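PDB 5D6A: predicted ATPase of the ABC class from Vibrio vulnificus, which binds the ATP analogue AMP-PNP and, as a predicted ATPase of the ABC class, probably hydrolyses ATP. Local coordinates for residues W86-S91 with F133-I138; K111-I116 with I159-F164; H187-E192 with A245-Y250. All coordinates share one frame; numbering follows the deposited sequence.

How the contacts relate
Contacts 1 and 2 both lie in the N-terminal region of the ABC-class ATPase, their centres about 28 Å apart, and their segments alternate along the chain. Helix 92-109 links them: it follows 86-91 directly and leads on to 111-116. Strand 137-144, entered at 133-138, pairs with 116-117 in the same antiparallel sheet. Contact 3 comes later, in the P-loop domain, where helix 181-199 meets the edge hairpin of a four-stranded sheet; its centre is about 19 Å from that of contact 1 and about 36 Å from that of contact 2. A probable hydrogen bond of 3.0 Å from Ser91 OG to Glu192 OE2 joins contacts 1 and 3, tying the N-terminal region to the nucleotide-binding domain.

Contact 1. Residues W86-S91 with F133-I138; sequences WLKEES and FTEEGI
Lys88 reaches from the 3-10 turn of 86-89 across to the loop between strands 131-133 and 137-144, where Glu135 receives it twice. Its NZ donates a hydrogen bond of 3.1 Å to Glu135 O, arriving in the carbonyl plane on a lone pair, with a C=O...N angle of 129°. The same NZ makes a long salt bridge of 3.6 Å to Glu135 OE2, and the last methylene follows, Lys88 CE lying 3.5 Å from that oxygen. The Lys88 chain is extended except for one bend at chi3 (66°), while the Glu135 chain folds at chi2 (-63°), bringing its carboxylate back beside its own carbonyl so that one ammonium group is shared by both.

Beside this polar bridge lies a smaller apolar touch. Leu87 CD1 meets Phe133 CZ at 3.9 Å, the leucine branch coming obliquely to the far end of the ring. Ile138 CG2 sits at the ring's edge, in its plane, and Trp79 packs against the same phenylalanine. Trp79 also bonds to Thr134 O through NE1 and touches Lys88, so it backs both halves of the contact.

Glu135 is exposed and its salt bridge long, so the charge pairing is probably weakened by solvent; the shorter bond to the backbone carbonyl gives the more directional link, with the Leu87-Phe133 touch adding a small apolar part.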
loop_
_atom_site.group_PDB
_atom_site.type_symbol
_atom_site.label_atom_id
_atom_site.label_comp_id
_atom_site.label_asym_id
_atom_site.label_seq_id
_atom_site.Cartn_x
_atom_site.Cartn_y
_atom_site.Cartn_z
ATOM N N TRP A 86 8.655 -14.064 -41.351
ATOM C CA TRP A 86 7.295 -13.696 -41.736
ATOM C C TRP A 86 6.602 -12.783 -40.710
ATOM O O TRP A 86 5.710 -12.014 -41.073
ATOM C CB TRP A 86 6.460 -14.958 -41.975
ATOM C CG TRP A 86 6.372 -15.849 -40.779
ATOM C CD1 TRP A 86 7.276 -16.793 -40.389
ATOM C CD2 TRP A 86 5.315 -15.883 -39.818
ATOM N NE1 TRP A 86 6.850 -17.412 -39.240
ATOM C CE2 TRP A 86 5.648 -16.871 -38.868
ATOM C CE3 TRP A 86 4.116 -15.175 -39.667
ATOM C CZ2 TRP A 86 4.827 -17.171 -37.781
ATOM C CZ3 TRP A 86 3.302 -15.473 -38.589
ATOM C CH2 TRP A 86 3.661 -16.463 -37.657
ATOM N N LEU A 87 7.017 -12.864 -39.443
ATOM C CA LEU A 87 6.440 -12.024 -38.377
ATOM C C LEU A 87 6.593 -10.528 -38.652
ATOM O O LEU A 87 5.768 -9.729 -38.215
ATOM C CB LEU A 87 7.080 -12.336 -37.016
ATOM C CG LEU A 87 6.808 -13.692 -36.362
ATOM C CD1 LEU A 87 7.637 -13.843 -35.100
ATOM C CD2 LEU A 87 5.332 -13.857 -36.042
ATOM N N LYS A 88 7.654 -10.159 -39.369
ATOM C CA LYS A 88 7.927 -8.757 -39.703
ATOM C C LYS A 88 6.848 -8.153 -40.597
ATOM O O LYS A 88 6.698 -6.934 -40.654
ATOM C CB LYS A 88 9.296 -8.632 -40.385
ATOM C CG LYS A 88 10.461 -9.074 -39.509
ATOM C CD LYS A 88 11.763 -9.197 -40.282
ATOM C CE LYS A 88 12.274 -7.863 -40.790
ATOM N NZ LYS A 88 13.589 -8.031 -41.469
ATOM N N GLU A 89 6.094 -9.008 -41.284
ATOM C CA GLU A 89 5.039 -8.550 -42.180
ATOM C C GLU A 89 3.651 -8.604 -41.531
ATOM O O GLU A 89 2.643 -8.379 -42.198
ATOM C CB GLU A 89 5.062 -9.366 -43.474
ATOM C CG GLU A 89 6.406 -9.351 -44.200
ATOM C CD GLU A 89 6.852 -7.958 -44.637
ATOM O OE1 GLU A 89 6.016 -7.026 -44.670
ATOM O OE2 GLU A 89 8.046 -7.798 -44.967
ATOM N N GLU A 90 3.612 -8.905 -40.233
ATOM C CA GLU A 90 2.361 -8.944 -39.474
ATOM C C GLU A 90 2.172 -7.596 -38.785
ATOM O O GLU A 90 3.104 -6.796 -38.711
ATOM C CB GLU A 90 2.396 -10.065 -38.431
ATOM C CG GLU A 90 2.479 -11.471 -39.017
ATOM C CD GLU A 90 1.222 -11.876 -39.771
ATOM O OE1 GLU A 90 0.151 -11.285 -39.518
ATOM O OE2 GLU A 90 1.302 -12.797 -40.610
ATOM N N SER A 91 0.970 -7.344 -38.280
ATOM C CA SER A 91 0.678 -6.083 -37.603
ATOM C C SER A 91 1.522 -5.939 -36.343
ATOM O O SER A 91 1.960 -6.932 -35.766
ATOM C CB SER A 91 -0.800 -6.013 -37.233
ATOM O OG SER A 91 -1.135 -7.045 -36.323
ATOM N N PHE A 133 12.084 -7.049 -31.170
ATOM C CA PHE A 133 12.302 -7.298 -32.598
ATOM C C PHE A 133 12.943 -6.075 -33.229
ATOM O O PHE A 133 12.697 -4.945 -32.816
ATOM C CB PHE A 133 11.015 -7.602 -33.388
ATOM C CG PHE A 133 10.335 -8.896 -33.026
ATOM C CD1 PHE A 133 11.060 -10.015 -32.644
ATOM C CD2 PHE A 133 8.965 -9.026 -33.196
ATOM C CE1 PHE A 133 10.418 -11.207 -32.348
ATOM C CE2 PHE A 133 8.321 -10.220 -32.915
ATOM C CZ PHE A 133 9.048 -11.310 -32.487
ATOM N N THR A 134 13.766 -6.322 -34.241
ATOM C CA THR A 134 14.429 -5.270 -35.000
ATOM C C THR A 134 14.413 -5.732 -36.448
ATOM O O THR A 134 13.785 -6.740 -36.769
ATOM C CB THR A 134 15.885 -5.055 -34.540
ATOM O OG1 THR A 134 16.666 -6.219 -34.838
ATOM C CG2 THR A 134 15.944 -4.773 -33.046
ATOM N N GLU A 135 15.089 -5.005 -37.326
ATOM C CA GLU A 135 15.166 -5.413 -38.723
ATOM C C GLU A 135 16.187 -6.543 -38.859
ATOM O O GLU A 135 16.041 -7.419 -39.712
ATOM C CB GLU A 135 15.545 -4.230 -39.621
ATOM C CG GLU A 135 14.519 -3.101 -39.634
ATOM C CD GLU A 135 13.170 -3.523 -40.198
ATOM O OE1 GLU A 135 12.152 -2.894 -39.831
ATOM O OE2 GLU A 135 13.122 -4.486 -40.998
ATOM N N GLU A 136 17.202 -6.528 -37.994
ATOM C CA GLU A 136 18.261 -7.533 -38.027
ATOM C C GLU A 136 17.805 -8.867 -37.442
ATOM O O GLU A 136 18.053 -9.919 -38.029
ATOM C CB GLU A 136 19.509 -7.055 -37.266
ATOM C CG GLU A 136 20.150 -5.771 -37.779
ATOM C CD GLU A 136 19.344 -4.520 -37.474
ATOM O OE1 GLU A 136 18.369 -4.599 -36.693
ATOM O OE2 GLU A 136 19.697 -3.446 -38.008
ATOM N N GLY A 137 17.147 -8.832 -36.287
ATOM C CA GLY A 137 16.700 -10.069 -35.657
ATOM C C GLY A 137 15.984 -9.930 -34.328
ATOM O O GLY A 137 15.542 -8.846 -33.940
ATOM N N ILE A 138 15.877 -11.058 -33.633
ATOM C CA ILE A 138 15.209 -11.129 -32.343
ATOM C C ILE A 138 16.227 -10.966 -31.219
ATOM O O ILE A 138 17.303 -11.568 -31.256
ATOM C CB ILE A 138 14.498 -12.488 -32.177
ATOM C CG1 ILE A 138 13.574 -12.751 -33.372
ATOM C CG2 ILE A 138 13.725 -12.534 -30.868
ATOM C CD1 ILE A 138 12.872 -14.089 -33.334
#

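Contact 2. Residues K111-I116 with I159-F164; sequences KQENAI and INIITF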
loop_
_atom_site.group_PDB
_atom_site.type_symbol
_atom_site.label_atom_id
_atom_site.label_comp_id
_atom_site.label_asym_id
_atom_site.label_seq_id
_atom_site.Cartn_x
_atom_site.Cartn_y
_atom_site.Cartn_z
ATOM N N LYS A 111 12.549 -23.594 -16.800
ATOM C CA LYS A 111 12.061 -23.869 -15.443
ATOM C C LYS A 111 13.031 -24.762 -14.682
ATOM O O LYS A 111 13.285 -24.539 -13.498
ATOM C CB LYS A 111 10.701 -24.556 -15.462
ATOM C CG LYS A 111 9.557 -23.710 -15.986
ATOM C CD LYS A 111 8.232 -24.458 -15.893
ATOM C CE LYS A 111 8.246 -25.762 -16.680
ATOM N NZ LYS A 111 6.929 -26.454 -16.651
ATOM N N GLN A 112 13.566 -25.776 -15.362
ATOM C CA GLN A 112 14.504 -26.711 -14.732
ATOM C C GLN A 112 15.846 -26.052 -14.399
ATOM O O GLN A 112 16.689 -26.659 -13.746
ATOM C CB GLN A 112 14.733 -27.968 -15.595
ATOM C CG GLN A 112 13.519 -28.881 -15.772
ATOM C CD GLN A 112 12.475 -28.352 -16.746
ATOM O OE1 GLN A 112 12.674 -27.330 -17.403
ATOM N NE2 GLN A 112 11.358 -29.064 -16.853
ATOM N N GLU A 113 16.049 -24.821 -14.856
ATOM C CA GLU A 113 17.277 -24.107 -14.550
ATOM C C GLU A 113 16.886 -22.769 -13.929
ATOM O O GLU A 113 16.779 -21.752 -14.620
ATOM C CB GLU A 113 18.117 -23.916 -15.812
ATOM C CG GLU A 113 19.546 -23.489 -15.533
ATOM C CD GLU A 113 20.323 -24.546 -14.770
ATOM O OE1 GLU A 113 21.203 -24.171 -13.973
ATOM O OE2 GLU A 113 20.038 -25.751 -14.947
ATOM N N ASN A 114 16.666 -22.785 -12.616
ATOM C CA ASN A 114 16.242 -21.586 -11.877
ATOM C C ASN A 114 17.257 -20.438 -11.841
ATOM O O ASN A 114 16.906 -19.312 -11.488
ATOM C CB ASN A 114 15.811 -21.954 -10.451
ATOM C CG ASN A 114 16.918 -22.610 -9.651
ATOM O OD1 ASN A 114 18.068 -22.672 -10.087
ATOM N ND2 ASN A 114 16.574 -23.105 -8.471
ATOM N N ALA A 115 18.509 -20.725 -12.194
ATOM C CA ALA A 115 19.540 -19.687 -12.234
ATOM C C ALA A 115 19.213 -18.682 -13.339
ATOM O O ALA A 115 19.640 -17.528 -13.295
ATOM C CB ALA A 115 20.910 -20.303 -12.462
ATOM N N ILE A 116 18.454 -19.139 -14.330
ATOM C CA ILE A 116 18.035 -18.301 -15.443
ATOM C C ILE A 116 16.645 -17.756 -15.155
ATOM O O ILE A 116 15.788 -18.470 -14.637
ATOM C CB ILE A 116 18.006 -19.100 -16.758
ATOM C CG1 ILE A 116 19.404 -19.649 -17.064
ATOM C CG2 ILE A 116 17.503 -18.229 -17.905
ATOM C CD1 ILE A 116 19.468 -20.534 -18.289
ATOM N N ILE A 159 29.610 -23.089 -16.276
ATOM C CA ILE A 159 29.759 -23.591 -17.641
ATOM C C ILE A 159 28.478 -24.309 -18.057
ATOM O O ILE A 159 27.932 -24.052 -19.131
ATOM C CB ILE A 159 30.959 -24.563 -17.762
ATOM C CG1 ILE A 159 32.283 -23.814 -17.583
ATOM C CG2 ILE A 159 30.982 -25.243 -19.124
ATOM C CD1 ILE A 159 33.496 -24.718 -17.525
ATOM N N ASN A 160 28.000 -25.197 -17.189
ATOM C CA ASN A 160 26.781 -25.962 -17.448
ATOM C C ASN A 160 25.582 -25.053 -17.742
ATOM O O ASN A 160 24.788 -25.327 -18.639
ATOM C CB ASN A 160 26.468 -26.863 -16.245
ATOM C CG ASN A 160 25.287 -27.783 -16.491
ATOM O OD1 ASN A 160 25.059 -28.231 -17.615
ATOM N ND2 ASN A 160 24.543 -28.091 -15.433
ATOM N N ILE A 161 25.467 -23.970 -16.982
ATOM C CA ILE A 161 24.369 -23.019 -17.147
ATOM C C ILE A 161 24.490 -22.187 -18.422
ATOM O O ILE A 161 23.567 -22.140 -19.237
ATOM C CB ILE A 161 24.304 -22.023 -15.962
ATOM C CG1 ILE A 161 24.109 -22.767 -14.635
ATOM C CG2 ILE A 161 23.182 -21.011 -16.179
ATOM C CD1 ILE A 161 24.099 -21.866 -13.416
ATOM N N ILE A 162 25.639 -21.542 -18.582
ATOM C CA ILE A 162 25.874 -20.619 -19.696
ATOM C C ILE A 162 26.200 -21.250 -21.050
ATOM O O ILE A 162 25.756 -20.742 -22.081
ATOM C CB ILE A 162 27.022 -19.646 -19.340
ATOM C CG1 ILE A 162 26.710 -18.909 -18.030
ATOM C CG2 ILE A 162 27.259 -18.653 -20.473
ATOM C CD1 ILE A 162 27.849 -18.055 -17.515
ATOM N N THR A 163 26.970 -22.339 -21.053
ATOM C CA THR A 163 27.405 -22.967 -22.310
ATOM C C THR A 163 26.655 -24.229 -22.726
ATOM O O THR A 163 26.814 -24.688 -23.856
ATOM C CB THR A 163 28.901 -23.331 -22.254
ATOM O OG1 THR A 163 29.101 -24.422 -21.349
ATOM C CG2 THR A 163 29.732 -22.129 -21.816
ATOM N N PHE A 164 25.858 -24.798 -21.827
ATOM C CA PHE A 164 25.119 -26.020 -22.149
ATOM C C PHE A 164 23.601 -25.802 -22.131
ATOM O O PHE A 164 22.927 -26.066 -23.127
ATOM C CB PHE A 164 25.531 -27.155 -21.204
ATOM C CG PHE A 164 24.859 -28.465 -21.500
ATOM C CD1 PHE A 164 25.331 -29.286 -22.514
ATOM C CD2 PHE A 164 23.763 -28.883 -20.760
ATOM C CE1 PHE A 164 24.717 -30.494 -22.792
ATOM C CE2 PHE A 164 23.144 -30.091 -21.032
ATOM C CZ PHE A 164 23.622 -30.896 -22.050
#
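The type I beta turn from Glu113 to Ile116, closed by the bond of 3.1 Å from Ile116 N to Glu113 O, faces helix 155-172 where it widens into a pi-type turn at 160-164, with the CA atoms of Glu113 and Ile161 7.6 Å apart.

Ile161 carries the helix side of the contact alone: its CG1-CD1 branch meets Ala115 and Glu113, its CG2 methyl Ile116. Its CD1 packs on Ala115 CB at 3.7 Å. Its CG2 lies 4.1 Å from Ile116 CG1, the two isoleucines running past one another in opposite directions. The third neighbour is polar: Glu113 OE1 rests 3.3 Å from Ile161 CG1 and also lies near CD1, the two side chains crossing at about a right angle. Glu113 gets there with its CG opposite the backbone nitrogen (chi1 -166°) and a bend at chi2 (64°) that folds the carboxylate along the helix surface. There OE1 forms a salt bridge with Lys157, one turn earlier on the same helix, and the side chain also touches His165.

Around this group the apolar surface continues: Ile116 also reaches Leu166 and Phe169 of the same helix, and Pro147, from a loop, packs on Ile161.

No hydrogen bond joins the two segments, so the turn is held to the helix by apolar contact and by the ion pair alongside. Because Glu113 is buried, Lys157 probably does much to stabilise its negative charge, while the carbons of Ile161 shield the carboxylate on one side.

Contact 3. Residues H187-E192 with A245-Y250; sequences HCQVVE and APNRGY
A tight beta-hairpin turn joining strands 240-245 and 249-257 presses the side chain of Asn247 against helix 181-199. Across the two segments Asn247 ND2 donates to Gln189 O at 3.1 Å and to Glu192 OE1 at 3.0 Å, the bond to Glu192 being the straighter (N-H...O 162°). Both acceptors lie close to the amide plane, but they are met differently. The Gln189 carbonyl is approached from the side, its C=O...N angle 100°, whereas the carboxylate oxygen is reached on its anti side, somewhat out of plane.

The hairpin lies at the edge of the four-stranded antiparallel sheet, Ala245 and Gly249 pairing through both backbone bonds. Asp193, the next helix residue, extends the link by accepting from the backbone nitrogens of Asn247 and Arg248.

Glu192 extends with CG opposite its backbone nitrogen (chi1 -174°), which carries OE1 out to the asparagine and lays its CG 4.2 Å from Pro246 CG. A water donates to both Glu192 OE1 and Asn247 OD1, closing the bridge from the other end of the amide. The Gln189 side chain crosses the asparagine at about a right angle, its CB 3.5 Å from Asn247 CG.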
loop_
_atom_site.group_PDB
_atom_site.type_symbol
_atom_site.label_atom_id
_atom_site.label_comp_id
_atom_site.label_asym_id
_atom_site.label_seq_id
_atom_site.Cartn_x
_atom_site.Cartn_y
_atom_site.Cartn_z
ATOM N N HIS A 187 -2.088 -17.170 -29.818
ATOM C CA HIS A 187 -1.647 -16.138 -28.890
ATOM C C HIS A 187 -1.563 -14.784 -29.602
ATOM O O HIS A 187 -2.107 -13.787 -29.127
ATOM C CB HIS A 187 -0.290 -16.521 -28.298
ATOM C CG HIS A 187 0.113 -15.694 -27.119
ATOM N ND1 HIS A 187 -0.177 -16.063 -25.824
ATOM C CD2 HIS A 187 0.787 -14.524 -27.038
ATOM C CE1 HIS A 187 0.300 -15.152 -24.993
ATOM N NE2 HIS A 187 0.888 -14.208 -25.704
ATOM N N CYS A 188 -0.893 -14.767 -30.751
ATOM C CA CYS A 188 -0.735 -13.545 -31.543
ATOM C C CYS A 188 -2.059 -13.030 -32.102
ATOM O O CYS A 188 -2.244 -11.824 -32.257
ATOM C CB CYS A 188 0.229 -13.788 -32.704
ATOM S SG CYS A 188 1.882 -14.304 -32.199
ATOM N N GLN A 189 -2.970 -13.948 -32.411
ATOM C CA GLN A 189 -4.271 -13.580 -32.971
ATOM C C GLN A 189 -5.178 -12.896 -31.960
ATOM O O GLN A 189 -5.877 -11.946 -32.301
ATOM C CB GLN A 189 -4.966 -14.809 -33.550
ATOM C CG GLN A 189 -4.296 -15.347 -34.797
ATOM C CD GLN A 189 -4.792 -16.724 -35.178
ATOM O OE1 GLN A 189 -5.756 -17.234 -34.602
ATOM N NE2 GLN A 189 -4.132 -17.338 -36.148
ATOM N N VAL A 190 -5.170 -13.376 -30.722
ATOM C CA VAL A 190 -5.996 -12.773 -29.680
ATOM C C VAL A 190 -5.517 -11.355 -29.391
ATOM O O VAL A 190 -6.329 -10.458 -29.172
ATOM C CB VAL A 190 -6.003 -13.616 -28.388
ATOM C CG1 VAL A 190 -6.725 -12.884 -27.266
ATOM C CG2 VAL A 190 -6.660 -14.965 -28.642
ATOM N N VAL A 191 -4.203 -11.153 -29.400
ATOM C CA VAL A 191 -3.638 -9.825 -29.155
ATOM C C VAL A 191 -3.954 -8.904 -30.328
ATOM O O VAL A 191 -4.296 -7.739 -30.132
ATOM C CB VAL A 191 -2.115 -9.876 -28.925
ATOM C CG1 VAL A 191 -1.554 -8.469 -28.744
ATOM C CG2 VAL A 191 -1.793 -10.734 -27.710
ATOM N N GLU A 192 -3.840 -9.435 -31.543
ATOM C CA GLU A 192 -4.137 -8.662 -32.746
ATOM C C GLU A 192 -5.607 -8.246 -32.732
ATOM O O GLU A 192 -5.946 -7.120 -33.101
ATOM C CB GLU A 192 -3.824 -9.474 -34.006
ATOM C CG GLU A 192 -3.979 -8.697 -35.306
ATOM C CD GLU A 192 -3.596 -9.511 -36.530
ATOM O OE1 GLU A 192 -3.750 -10.750 -36.501
ATOM O OE2 GLU A 192 -3.155 -8.910 -37.532
ATOM N N ALA A 245 -13.284 -8.576 -35.288
ATOM C CA ALA A 245 -11.860 -8.844 -35.141
ATOM C C ALA A 245 -11.389 -9.622 -36.370
ATOM O O ALA A 245 -12.129 -10.457 -36.897
ATOM C CB ALA A 245 -11.596 -9.630 -33.871
ATOM N N PRO A 246 -10.154 -9.360 -36.826
ATOM C CA PRO A 246 -9.635 -10.022 -38.028
ATOM C C PRO A 246 -9.509 -11.542 -37.936
ATOM O O PRO A 246 -9.575 -12.223 -38.959
ATOM C CB PRO A 246 -8.254 -9.378 -38.221
ATOM C CG PRO A 246 -7.881 -8.839 -36.886
ATOM C CD PRO A 246 -9.167 -8.448 -36.224
ATOM N N ASN A 247 -9.342 -12.070 -36.728
ATOM C CA ASN A 247 -9.175 -13.511 -36.549
ATOM C C ASN A 247 -10.426 -14.207 -36.034
ATOM O O ASN A 247 -10.883 -15.177 -36.631
ATOM C CB ASN A 247 -7.993 -13.771 -35.626
ATOM C CG ASN A 247 -6.701 -13.216 -36.187
ATOM O OD1 ASN A 247 -6.343 -13.498 -37.333
ATOM N ND2 ASN A 247 -5.990 -12.426 -35.388
ATOM N N ARG A 248 -10.979 -13.713 -34.932
ATOM C CA ARG A 248 -12.177 -14.316 -34.352
ATOM C C ARG A 248 -13.433 -13.999 -35.166
ATOM O O ARG A 248 -14.382 -14.792 -35.186
ATOM C CB ARG A 248 -12.360 -13.867 -32.898
ATOM C CG ARG A 248 -13.611 -14.429 -32.246
ATOM C CD ARG A 248 -13.690 -14.106 -30.766
ATOM N NE ARG A 248 -14.978 -14.523 -30.211
ATOM C CZ ARG A 248 -15.339 -14.379 -28.939
ATOM N NH1 ARG A 248 -14.507 -13.826 -28.059
ATOM N NH2 ARG A 248 -16.537 -14.794 -28.541
ATOM N N GLY A 249 -13.432 -12.848 -35.838
ATOM C CA GLY A 249 -14.574 -12.425 -36.642
ATOM C C GLY A 249 -15.480 -11.512 -35.841
ATOM O O GLY A 249 -15.003 -10.669 -35.080
ATOM N N TYR A 250 -16.788 -11.683 -36.003
ATOM C CA TYR A 250 -17.759 -10.858 -35.288
ATOM C C TYR A 250 -17.871 -11.253 -33.813
ATOM O O TYR A 250 -17.992 -12.433 -33.487
ATOM C CB TYR A 250 -19.133 -10.946 -35.956
ATOM C CG TYR A 250 -19.145 -10.454 -37.388
ATOM C CD1 TYR A 250 -19.301 -9.100 -37.679
ATOM C CD2 TYR A 250 -19.005 -11.341 -38.450
ATOM C CE1 TYR A 250 -19.314 -8.644 -38.986
ATOM C CE2 TYR A 250 -19.015 -10.895 -39.761
ATOM C CZ TYR A 250 -19.170 -9.547 -40.023
ATOM O OH TYR A 250 -19.184 -9.103 -41.322
HETATM O O HOH W 1 -3.482 -12.934 -38.612
#